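Local structure of ATP phosphoribosyltransferase (Thermotoga maritima, 1USY) at residues Lys3-Lys8 against Phe42-Phe47; Pro82-Arg87 against Ile148-Arg153; Ser86-Ala91 against Phe167-His172. The protein probably catalyses the condensation of ATP with 5-phosphoribose 1-diphosphate, the first step of histidine biosynthesis. All coordinates share one frame; numbering follows the deposited sequence.

In the fold
All three contacts belong to one mixed sheet but sample different parts of it. Interaction 1 is the most buried, a parallel pairing of strands 2-7 and 39-44 with apolar side chains on both faces. Interactions 2 and 3 start from the same strand, 80-93, share Ser86 and Arg87, and flank that strand with 144-149 and 160-175; their centres lie about 7 Å apart. Both are antiparallel and only partly buried. Interaction 2 opens into a polar loop that grips a phosphate, whereas interaction 3 combines a small apolar patch with residues lining a histidine pocket. Ile148 packs on Met88 and Ile169, joining interactions 2 and 3.

Interaction 1 of 3, residues Lys3-Lys8 against Phe42-Phe47; sequences KLAIPK and FMVRPF
Met43 bends twice, at chi2 (-55°) and chi3 (-57°), so that its thioether curls alongside Ile6 and points the same way. Its CE meets Ile6 CG2 at 3.5 Å, and SD runs past Ile6 CB at 4.0 Å. Phe42, with CG beside its backbone N (chi1 -53°), extends its ring next to Lys3, whose CB lies 4.0 Å from Phe42 CE1 before the lysine chain leads off. Between these side chains runs a parallel ladder. Phe42 N bonds to Leu4 O, Ile6 N to Phe42 O at 2.8 Å, Val44 N to Ile6 O at 3.0 Å, and Lys8 N to Val44 O. Pro7 sits opposite Val44, which bonds to the residues before and after it, and so its missing N-H costs this pairing no bond. Ala5, Pro7, Phe42 and Val44 share one face of the sheet. Ile6 and Met43 share the other, where helix 12-20 covers them through Met16, Leu19 and Glu12. Where the ladder ends, Pro7 CB touches Pro46 CB at 4.1 Å, and Lys8 CB and CG pass beside Val44 O. Another protein chain packs on Phe42 and hydrogen-bonds to Met43 O. The four hydrogen bonds satisfy the inward-facing N-H and C=O groups of the pair, while hydrocarbon covers both faces, with the one thioether on the Ile6/Met43 side, and the two lysines lend methylene carbons at the margins.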
loop_
_atom_site.group_PDB
_atom_site.type_symbol
_atom_site.label_atom_id
_atom_site.label_comp_id
_atom_site.label_asym_id
_atom_site.label_seq_id
_atom_site.Cartn_x
_atom_site.Cartn_y
_atom_site.Cartn_z
ATOM N N LYS H 3 13.304 -5.024 -41.116
ATOM C CA LYS H 3 12.065 -4.256 -40.913
ATOM C C LYS H 3 12.350 -2.875 -40.333
ATOM O O LYS H 3 13.084 -2.744 -39.325
ATOM C CB LYS H 3 11.103 -5.005 -40.007
ATOM C CG LYS H 3 10.872 -6.455 -40.462
ATOM C CD LYS H 3 10.021 -7.256 -39.478
ATOM C CE LYS H 3 10.738 -8.547 -39.071
ATOM N NZ LYS H 3 9.876 -9.541 -38.322
ATOM N N LEU H 4 11.796 -1.861 -40.995
ATOM C CA LEU H 4 11.969 -0.479 -40.585
ATOM C C LEU H 4 10.674 0.187 -40.152
ATOM O O LEU H 4 9.615 0.077 -40.837
ATOM C CB LEU H 4 12.545 0.397 -41.696
ATOM C CG LEU H 4 13.704 0.027 -42.580
ATOM C CD1 LEU H 4 14.139 1.311 -43.232
ATOM C CD2 LEU H 4 14.835 -0.658 -41.868
ATOM N N ALA H 5 10.769 0.909 -39.038
ATOM C CA ALA H 5 9.639 1.664 -38.529
ATOM C C ALA H 5 9.859 3.120 -38.979
ATOM O O ALA H 5 10.835 3.806 -38.562
ATOM C CB ALA H 5 9.531 1.530 -37.013
ATOM N N ILE H 6 9.010 3.539 -39.928
ATOM C CA ILE H 6 9.171 4.829 -40.581
ATOM C C ILE H 6 8.124 5.828 -40.083
ATOM O O ILE H 6 6.936 5.532 -40.066
ATOM C CB ILE H 6 9.134 4.680 -42.087
ATOM C CG1 ILE H 6 10.396 3.944 -42.579
ATOM C CG2 ILE H 6 9.036 6.060 -42.769
ATOM C CD1 ILE H 6 10.278 3.555 -43.996
ATOM N N PRO H 7 8.578 6.993 -39.642
ATOM C CA PRO H 7 7.688 7.973 -38.999
ATOM C C PRO H 7 6.823 8.686 -40.032
ATOM O O PRO H 7 7.361 9.296 -40.952
ATOM C CB PRO H 7 8.659 8.964 -38.342
ATOM C CG PRO H 7 9.919 8.851 -39.147
ATOM C CD PRO H 7 9.969 7.471 -39.753
ATOM N N LYS H 8 5.508 8.566 -39.903
ATOM C CA LYS H 8 4.548 9.253 -40.777
ATOM C C LYS H 8 4.573 10.781 -40.602
ATOM O O LYS H 8 4.759 11.280 -39.499
ATOM C CB LYS H 8 3.129 8.720 -40.507
ATOM C CG LYS H 8 2.743 7.516 -41.358
ATOM C CD LYS H 8 1.288 7.224 -41.242
ATOM C CE LYS H 8 0.755 6.765 -42.568
ATOM N NZ LYS H 8 -0.705 6.462 -42.479
ATOM N N PHE H 42 7.091 -0.429 -41.810
ATOM C CA PHE H 42 5.901 -0.038 -41.112
ATOM C C PHE H 42 5.830 1.469 -41.077
ATOM O O PHE H 42 6.750 2.133 -40.633
ATOM C CB PHE H 42 5.907 -0.637 -39.709
ATOM C CG PHE H 42 6.127 -2.128 -39.693
ATOM C CD1 PHE H 42 7.199 -2.678 -38.970
ATOM C CD2 PHE H 42 5.269 -3.000 -40.411
ATOM C CE1 PHE H 42 7.411 -4.081 -38.944
ATOM C CE2 PHE H 42 5.468 -4.388 -40.386
ATOM C CZ PHE H 42 6.557 -4.933 -39.658
ATOM N N MET H 43 4.727 1.989 -41.599
ATOM C CA MET H 43 4.464 3.411 -41.649
ATOM C C MET H 43 3.625 3.704 -40.419
ATOM O O MET H 43 2.420 3.523 -40.394
ATOM C CB MET H 43 3.736 3.808 -42.957
ATOM C CG MET H 43 4.374 3.260 -44.285
ATOM S SD MET H 43 6.133 3.670 -44.530
ATOM C CE MET H 43 5.987 5.452 -44.438
ATOM N N VAL H 44 4.299 4.181 -39.397
ATOM C CA VAL H 44 3.754 4.259 -38.076
ATOM C C VAL H 44 3.912 5.706 -37.586
ATOM O O VAL H 44 4.510 6.523 -38.267
ATOM C CB VAL H 44 4.514 3.262 -37.185
ATOM C CG1 VAL H 44 5.812 3.877 -36.711
ATOM C CG2 VAL H 44 3.682 2.861 -36.012
ATOM N N ARG H 45 3.357 6.042 -36.437
ATOM C CA ARG H 45 3.427 7.412 -35.987
ATOM C C ARG H 45 4.725 7.628 -35.247
ATOM O O ARG H 45 5.257 6.690 -34.654
ATOM C CB ARG H 45 2.243 7.748 -35.105
ATOM C CG ARG H 45 0.966 7.772 -35.847
ATOM C CD ARG H 45 0.329 9.123 -35.927
ATOM N NE ARG H 45 -1.066 9.034 -36.354
ATOM C CZ ARG H 45 -2.055 9.835 -35.932
ATOM N NH1 ARG H 45 -1.823 10.804 -35.038
ATOM N NH2 ARG H 45 -3.293 9.664 -36.414
ATOM N N PRO H 46 5.226 8.861 -35.256
ATOM C CA PRO H 46 6.585 9.125 -34.815
ATOM C C PRO H 46 6.772 8.719 -33.372
ATOM O O PRO H 46 7.803 8.081 -33.093
ATOM C CB PRO H 46 6.768 10.633 -35.048
ATOM C CG PRO H 46 5.437 11.173 -35.158
ATOM C CD PRO H 46 4.541 10.089 -35.676
ATOM N N PHE H 47 5.799 8.997 -32.505
ATOM C CA PHE H 47 5.864 8.571 -31.118
ATOM C C PHE H 47 5.938 7.057 -30.984
ATOM O O PHE H 47 6.463 6.532 -29.989
ATOM C CB PHE H 47 4.618 9.003 -30.372
ATOM C CG PHE H 47 4.755 10.250 -29.539
ATOM C CD1 PHE H 47 4.502 10.197 -28.164
ATOM C CD2 PHE H 47 4.975 11.500 -30.134
ATOM C CE1 PHE H 47 4.545 11.367 -27.375
ATOM C CE2 PHE H 47 5.014 12.672 -29.363
ATOM C CZ PHE H 47 4.802 12.608 -27.984
#

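Interaction 2 of 3, residues Pro82-Arg87 against Ile148-Arg153; sequences PTNISR and ITETGR. With PO4 (phosphate ion), chain T.
Glu150 and Asn84 cross at a slant, carboxylate and amide planes 39° apart, and what meets is Glu150 OE2 and the CB of Asn84, at 3.3 Å, rather than the two polar groups. Nearer the backbone, Glu150 CB packs against Ser86 CB (3.7 Å) and the carbonyl of Ile85. The hydroxyl of Ser86, lodged between its own N and carbonyl carbon (chi1 56°), faces the CG2 branch of Ile148. Arg87 and Thr149 form an antiparallel hydrogen-bonded pair: Arg87 N bonds to Thr149 O at 2.9 Å, and Thr149 N returns the bond to Arg87 O. The side chain of Thr149 divides its work, with CG2 lying near Arg87 O and OG1 turned to a phosphate ion, where it donates to O1. Past Glu150 the chain wraps round this ion. Its O3 receives bonds from Thr151 N (2.6 Å) and Thr151 OG1 (2.8 Å) and a weak one from Glu150 N, while Gly152 N reaches O1 at 2.9 Å. Gly152 occupies the N-cap position; with phi at 97°, a side chain here would press on the carbonyl of Thr151. The ion therefore lies at a helix start, whose dipole would probably favour its charge, and Arg153 NH1 approaches O4. The phosphate probably came from the crystallisation liquor, yet its seat is consistent with the loop that takes the 5-phosphate of phosphoribosyl diphosphate in this family. Strand 144-149 lies between strands 80-93 and 102-107, and its loop leads straight into helix 153-157, where Thr154 OG1 adds another bond to the phosphate. Across strand 80-93, Ser86 and Ile148 both touch Ile169 of strand 160-175.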
loop_
_atom_site.group_PDB
_atom_site.type_symbol
_atom_site.label_atom_id
_atom_site.label_comp_id
_atom_site.label_asym_id
_atom_site.label_seq_id
_atom_site.Cartn_x
_atom_site.Cartn_y
_atom_site.Cartn_z
ATOM N N PRO H 82 19.518 14.645 -41.321
ATOM C CA PRO H 82 19.705 16.098 -41.328
ATOM C C PRO H 82 18.366 16.799 -41.310
ATOM O O PRO H 82 17.440 16.468 -42.049
ATOM C CB PRO H 82 20.431 16.356 -42.657
ATOM C CG PRO H 82 20.891 15.020 -43.123
ATOM C CD PRO H 82 19.979 14.001 -42.561
ATOM N N THR H 83 18.256 17.791 -40.453
ATOM C CA THR H 83 16.972 18.441 -40.247
ATOM C C THR H 83 17.246 19.858 -39.748
ATOM O O THR H 83 18.389 20.167 -39.451
ATOM C CB THR H 83 16.134 17.558 -39.268
ATOM O OG1 THR H 83 14.764 17.949 -39.304
ATOM C CG2 THR H 83 16.524 17.791 -37.827
ATOM N N ASN H 84 16.252 20.740 -39.691
ATOM C CA ASN H 84 16.494 22.028 -39.017
ATOM C C ASN H 84 16.517 21.767 -37.534
ATOM O O ASN H 84 15.690 21.010 -37.033
ATOM C CB ASN H 84 15.437 23.083 -39.328
ATOM C CG ASN H 84 15.195 23.234 -40.810
ATOM O OD1 ASN H 84 14.195 22.720 -41.331
ATOM N ND2 ASN H 84 16.124 23.916 -41.514
ATOM N N ILE H 85 17.497 22.359 -36.860
ATOM C CA ILE H 85 17.594 22.377 -35.402
ATOM C C ILE H 85 16.274 22.812 -34.731
ATOM O O ILE H 85 15.687 23.827 -35.109
ATOM C CB ILE H 85 18.726 23.382 -35.010
ATOM C CG1 ILE H 85 20.035 23.019 -35.731
ATOM C CG2 ILE H 85 18.885 23.523 -33.455
ATOM C CD1 ILE H 85 20.923 24.251 -36.108
ATOM N N SER H 86 15.809 22.043 -33.750
ATOM C CA SER H 86 14.729 22.504 -32.877
ATOM C C SER H 86 15.030 22.124 -31.451
ATOM O O SER H 86 15.928 21.310 -31.209
ATOM C CB SER H 86 13.359 22.005 -33.327
ATOM O OG SER H 86 13.334 20.603 -33.432
ATOM N N ARG H 87 14.290 22.747 -30.519
ATOM C CA ARG H 87 14.480 22.589 -29.073
ATOM C C ARG H 87 13.155 22.356 -28.371
ATOM O O ARG H 87 12.167 23.031 -28.710
ATOM C CB ARG H 87 15.099 23.854 -28.456
ATOM C CG ARG H 87 15.929 24.800 -29.363
ATOM C CD ARG H 87 17.353 25.127 -28.810
ATOM N NE ARG H 87 18.217 25.695 -29.853
ATOM C CZ ARG H 87 19.549 25.837 -29.799
ATOM N NH1 ARG H 87 20.269 25.439 -28.752
ATOM N NH2 ARG H 87 20.178 26.388 -30.830
ATOM N N ILE H 148 7.879 21.785 -28.459
ATOM C CA ILE H 148 8.991 21.917 -29.358
ATOM C C ILE H 148 8.884 23.242 -30.115
ATOM O O ILE H 148 7.780 23.679 -30.482
ATOM C CB ILE H 148 8.986 20.755 -30.328
ATOM C CG1 ILE H 148 9.277 19.424 -29.607
ATOM C CG2 ILE H 148 9.979 21.031 -31.449
ATOM C CD1 ILE H 148 9.018 18.163 -30.457
ATOM N N THR H 149 10.025 23.890 -30.347
ATOM C CA THR H 149 10.056 25.054 -31.217
ATOM C C THR H 149 11.301 25.087 -32.101
ATOM O O THR H 149 12.364 24.623 -31.679
ATOM C CB THR H 149 9.985 26.325 -30.382
ATOM O OG1 THR H 149 9.968 27.464 -31.255
ATOM C CG2 THR H 149 11.285 26.528 -29.591
ATOM N N GLU H 150 11.183 25.636 -33.314
ATOM C CA GLU H 150 12.400 25.954 -34.108
ATOM C C GLU H 150 12.587 27.391 -34.556
ATOM O O GLU H 150 13.598 27.988 -34.216
ATOM C CB GLU H 150 12.645 25.016 -35.298
ATOM C CG GLU H 150 11.410 24.489 -35.996
ATOM C CD GLU H 150 11.729 23.868 -37.345
ATOM O OE1 GLU H 150 11.059 22.867 -37.679
ATOM O OE2 GLU H 150 12.631 24.378 -38.071
ATOM N N THR H 151 11.644 27.932 -35.332
ATOM C CA THR H 151 11.747 29.326 -35.795
ATOM C C THR H 151 11.239 30.290 -34.730
ATOM O O THR H 151 11.781 31.385 -34.557
ATOM C CB THR H 151 11.039 29.594 -37.179
ATOM O OG1 THR H 151 9.636 29.318 -37.115
ATOM C CG2 THR H 151 11.543 28.654 -38.276
ATOM N N GLY H 152 10.199 29.860 -34.019
ATOM C CA GLY H 152 9.659 30.588 -32.888
ATOM C C GLY H 152 8.458 31.423 -33.274
ATOM O O GLY H 152 7.893 32.111 -32.417
ATOM N N ARG H 153 8.079 31.338 -34.578
ATOM C CA ARG H 153 7.001 32.205 -35.074
ATOM C C ARG H 153 5.649 31.686 -34.562
ATOM O O ARG H 153 4.693 32.457 -34.402
ATOM C CB ARG H 153 7.032 32.286 -36.625
ATOM C CG ARG H 153 6.306 31.153 -37.362
ATOM C CD ARG H 153 5.313 31.653 -38.431
ATOM N NE ARG H 153 4.069 30.873 -38.471
ATOM C CZ ARG H 153 4.001 29.540 -38.542
ATOM N NH1 ARG H 153 5.121 28.792 -38.587
ATOM N NH2 ARG H 153 2.838 28.888 -38.571
HETATM P P PO4 T . 8.038 26.909 -35.229
HETATM O O1 PO4 T . 8.207 27.713 -33.957
HETATM O O2 PO4 T . 7.559 25.510 -34.931
HETATM O O3 PO4 T . 9.348 26.816 -35.965
HETATM O O4 PO4 T . 7.010 27.556 -36.129
#

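Interaction 3 of 3, residues Ser86-Ala91 against Phe167-His172; sequences SRMVLA and FVIRTH. With HIS (histidine), chain V.
The ring of Phe167 carries Met88 CB over the centre of one face, a CH-pi contact with CB 3.8 Å from the centroid and 13° off the normal. The guanidinium of Arg87 has Val168 CG2 above one face, offset toward the rim. Farther along, the His172 ring meets the bound histidine with its edge, NE2 lying 3.2 Å from the ligand's CB. Arg170 also turns its guanidinium edge to the ligand's imidazole, but the modelled separation is too small for its detail to be trusted. Phe167 has CG between its backbone N and carbonyl carbon (chi1 49°), which lays the ring alongside Met88. Met88 CG then touches Phe167 CZ, while the bent thioether leads away toward Ile148. Ile169 CD1 adds an apolar contact with Met88 CG at 4.3 Å. Were Phe167 replaced by alanine, Met88 CB and CG would probably lose the ring surface that covers them, and the methionine chain would be freer to turn. Beneath these groups the strands run antiparallel. Ile169 N bonds to Ser86 O and Met88 N to Phe167 O (2.9 Å), with Arg87 and Val168 forming the non-hydrogen-bonded pair between. Thr65 and Leu69 of helix 65-70 also touch Phe167. Long strands 80-93 and 160-175, paired in this way, are consistent with the two-strand connection between lobes in folds of the periplasmic-binding-protein type. Here the second strand also lines a ligand pocket: Val168, Arg170 and His172, with Thr65, Leu68 and Gln77, surround the bound histidine.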
loop_
_atom_site.group_PDB
_atom_site.type_symbol
_atom_site.label_atom_id
_atom_site.label_comp_id
_atom_site.label_asym_id
_atom_site.label_seq_id
_atom_site.Cartn_x
_atom_site.Cartn_y
_atom_site.Cartn_z
ATOM N N SER H 86 15.809 22.043 -33.750
ATOM C CA SER H 86 14.729 22.504 -32.877
ATOM C C SER H 86 15.030 22.124 -31.451
ATOM O O SER H 86 15.928 21.310 -31.209
ATOM C CB SER H 86 13.359 22.005 -33.327
ATOM O OG SER H 86 13.334 20.603 -33.432
ATOM N N ARG H 87 14.290 22.747 -30.519
ATOM C CA ARG H 87 14.480 22.589 -29.073
ATOM C C ARG H 87 13.155 22.356 -28.371
ATOM O O ARG H 87 12.167 23.031 -28.710
ATOM C CB ARG H 87 15.099 23.854 -28.456
ATOM C CG ARG H 87 15.929 24.800 -29.363
ATOM C CD ARG H 87 17.353 25.127 -28.810
ATOM N NE ARG H 87 18.217 25.695 -29.853
ATOM C CZ ARG H 87 19.549 25.837 -29.799
ATOM N NH1 ARG H 87 20.269 25.439 -28.752
ATOM N NH2 ARG H 87 20.178 26.388 -30.830
ATOM N N MET H 88 13.132 21.438 -27.381
ATOM C CA MET H 88 12.044 21.371 -26.412
ATOM C C MET H 88 12.230 22.538 -25.437
ATOM O O MET H 88 13.328 22.716 -24.895
ATOM C CB MET H 88 12.107 20.079 -25.623
ATOM C CG MET H 88 11.144 19.016 -26.104
ATOM S SD MET H 88 9.463 19.452 -25.951
ATOM C CE MET H 88 9.352 19.145 -24.371
ATOM N N VAL H 89 11.189 23.344 -25.234
ATOM C CA VAL H 89 11.271 24.489 -24.336
ATOM C C VAL H 89 10.093 24.555 -23.366
ATOM O O VAL H 89 9.045 23.900 -23.555
ATOM C CB VAL H 89 11.277 25.807 -25.110
ATOM C CG1 VAL H 89 12.544 25.927 -26.022
ATOM C CG2 VAL H 89 9.936 25.983 -25.910
ATOM N N LEU H 90 10.269 25.357 -22.327
ATOM C CA LEU H 90 9.174 25.764 -21.480
ATOM C C LEU H 90 8.710 27.115 -22.019
ATOM O O LEU H 90 9.532 27.981 -22.326
ATOM C CB LEU H 90 9.643 25.882 -20.035
ATOM C CG LEU H 90 8.657 26.195 -18.892
ATOM C CD1 LEU H 90 7.886 24.953 -18.524
ATOM C CD2 LEU H 90 9.399 26.737 -17.663
ATOM N N ALA H 91 7.400 27.300 -22.154
ATOM C CA ALA H 91 6.891 28.576 -22.619
ATOM C C ALA H 91 5.672 28.979 -21.811
ATOM O O ALA H 91 4.996 28.125 -21.205
ATOM C CB ALA H 91 6.582 28.532 -24.134
ATOM N N PHE H 167 15.974 20.578 -23.900
ATOM C CA PHE H 167 17.022 19.974 -24.730
ATOM C C PHE H 167 16.894 20.388 -26.181
ATOM O O PHE H 167 15.802 20.687 -26.653
ATOM C CB PHE H 167 17.018 18.432 -24.631
ATOM C CG PHE H 167 15.645 17.796 -24.807
ATOM C CD1 PHE H 167 15.184 17.405 -26.050
ATOM C CD2 PHE H 167 14.825 17.561 -23.708
ATOM C CE1 PHE H 167 13.923 16.790 -26.185
ATOM C CE2 PHE H 167 13.562 16.933 -23.842
ATOM C CZ PHE H 167 13.116 16.555 -25.073
ATOM N N VAL H 168 18.017 20.351 -26.895
ATOM C CA VAL H 168 18.060 20.488 -28.353
ATOM C C VAL H 168 17.592 19.179 -29.025
ATOM O O VAL H 168 17.825 18.095 -28.477
ATOM C CB VAL H 168 19.494 21.041 -28.817
ATOM C CG1 VAL H 168 20.626 20.049 -28.554
ATOM C CG2 VAL H 168 19.503 21.532 -30.249
ATOM N N ILE H 169 16.902 19.275 -30.172
ATOM C CA ILE H 169 16.395 18.079 -30.878
ATOM C C ILE H 169 17.085 17.839 -32.205
ATOM O O ILE H 169 17.346 18.774 -32.972
ATOM C CB ILE H 169 14.907 18.203 -31.174
ATOM C CG1 ILE H 169 14.140 18.510 -29.897
ATOM C CG2 ILE H 169 14.387 16.958 -31.905
ATOM C CD1 ILE H 169 12.723 18.919 -30.125
ATOM N N ARG H 170 17.371 16.563 -32.456
ATOM C CA ARG H 170 17.818 16.065 -33.751
ATOM C C ARG H 170 17.036 14.779 -34.001
ATOM O O ARG H 170 16.516 14.160 -33.042
ATOM C CB ARG H 170 19.319 15.801 -33.747
ATOM C CG ARG H 170 20.157 16.984 -33.312
ATOM C CD ARG H 170 21.618 16.982 -33.820
ATOM N NE ARG H 170 22.350 18.168 -33.367
ATOM C CZ ARG H 170 22.692 18.423 -32.089
ATOM N NH1 ARG H 170 22.377 17.578 -31.109
ATOM N NH2 ARG H 170 23.368 19.529 -31.786
ATOM N N THR H 171 16.917 14.388 -35.271
ATOM C CA THR H 171 16.362 13.092 -35.575
ATOM C C THR H 171 17.458 12.086 -35.885
ATOM O O THR H 171 18.460 12.439 -36.537
ATOM C CB THR H 171 15.264 13.155 -36.638
ATOM O OG1 THR H 171 15.841 13.066 -37.928
ATOM C CG2 THR H 171 14.566 14.506 -36.615
ATOM N N HIS H 172 17.325 10.881 -35.325
ATOM C CA HIS H 172 18.301 9.819 -35.540
ATOM C C HIS H 172 17.770 8.616 -36.292
ATOM O O HIS H 172 16.576 8.327 -36.291
ATOM C CB HIS H 172 18.910 9.278 -34.229
ATOM C CG HIS H 172 19.121 10.298 -33.169
ATOM N ND1 HIS H 172 18.076 10.855 -32.470
ATOM C CD2 HIS H 172 20.252 10.827 -32.648
ATOM C CE1 HIS H 172 18.553 11.705 -31.575
ATOM N NE2 HIS H 172 19.870 11.711 -31.670
HETATM N N HIS V . 19.186 10.818 -28.071
HETATM C CA HIS V . 20.182 11.925 -28.157
HETATM C C HIS V . 20.723 12.303 -26.779
HETATM O O HIS V . 20.024 12.926 -25.964
HETATM C CB HIS V . 19.555 13.142 -28.835
HETATM C CG HIS V . 20.446 14.343 -28.887
HETATM N ND1 HIS V . 20.178 15.422 -29.698
HETATM C CD2 HIS V . 21.593 14.644 -28.234
HETATM C CE1 HIS V . 21.117 16.336 -29.540
HETATM N NE2 HIS V . 21.996 15.884 -28.664
HETATM O OXT HIS V . 21.884 11.998 -26.481
#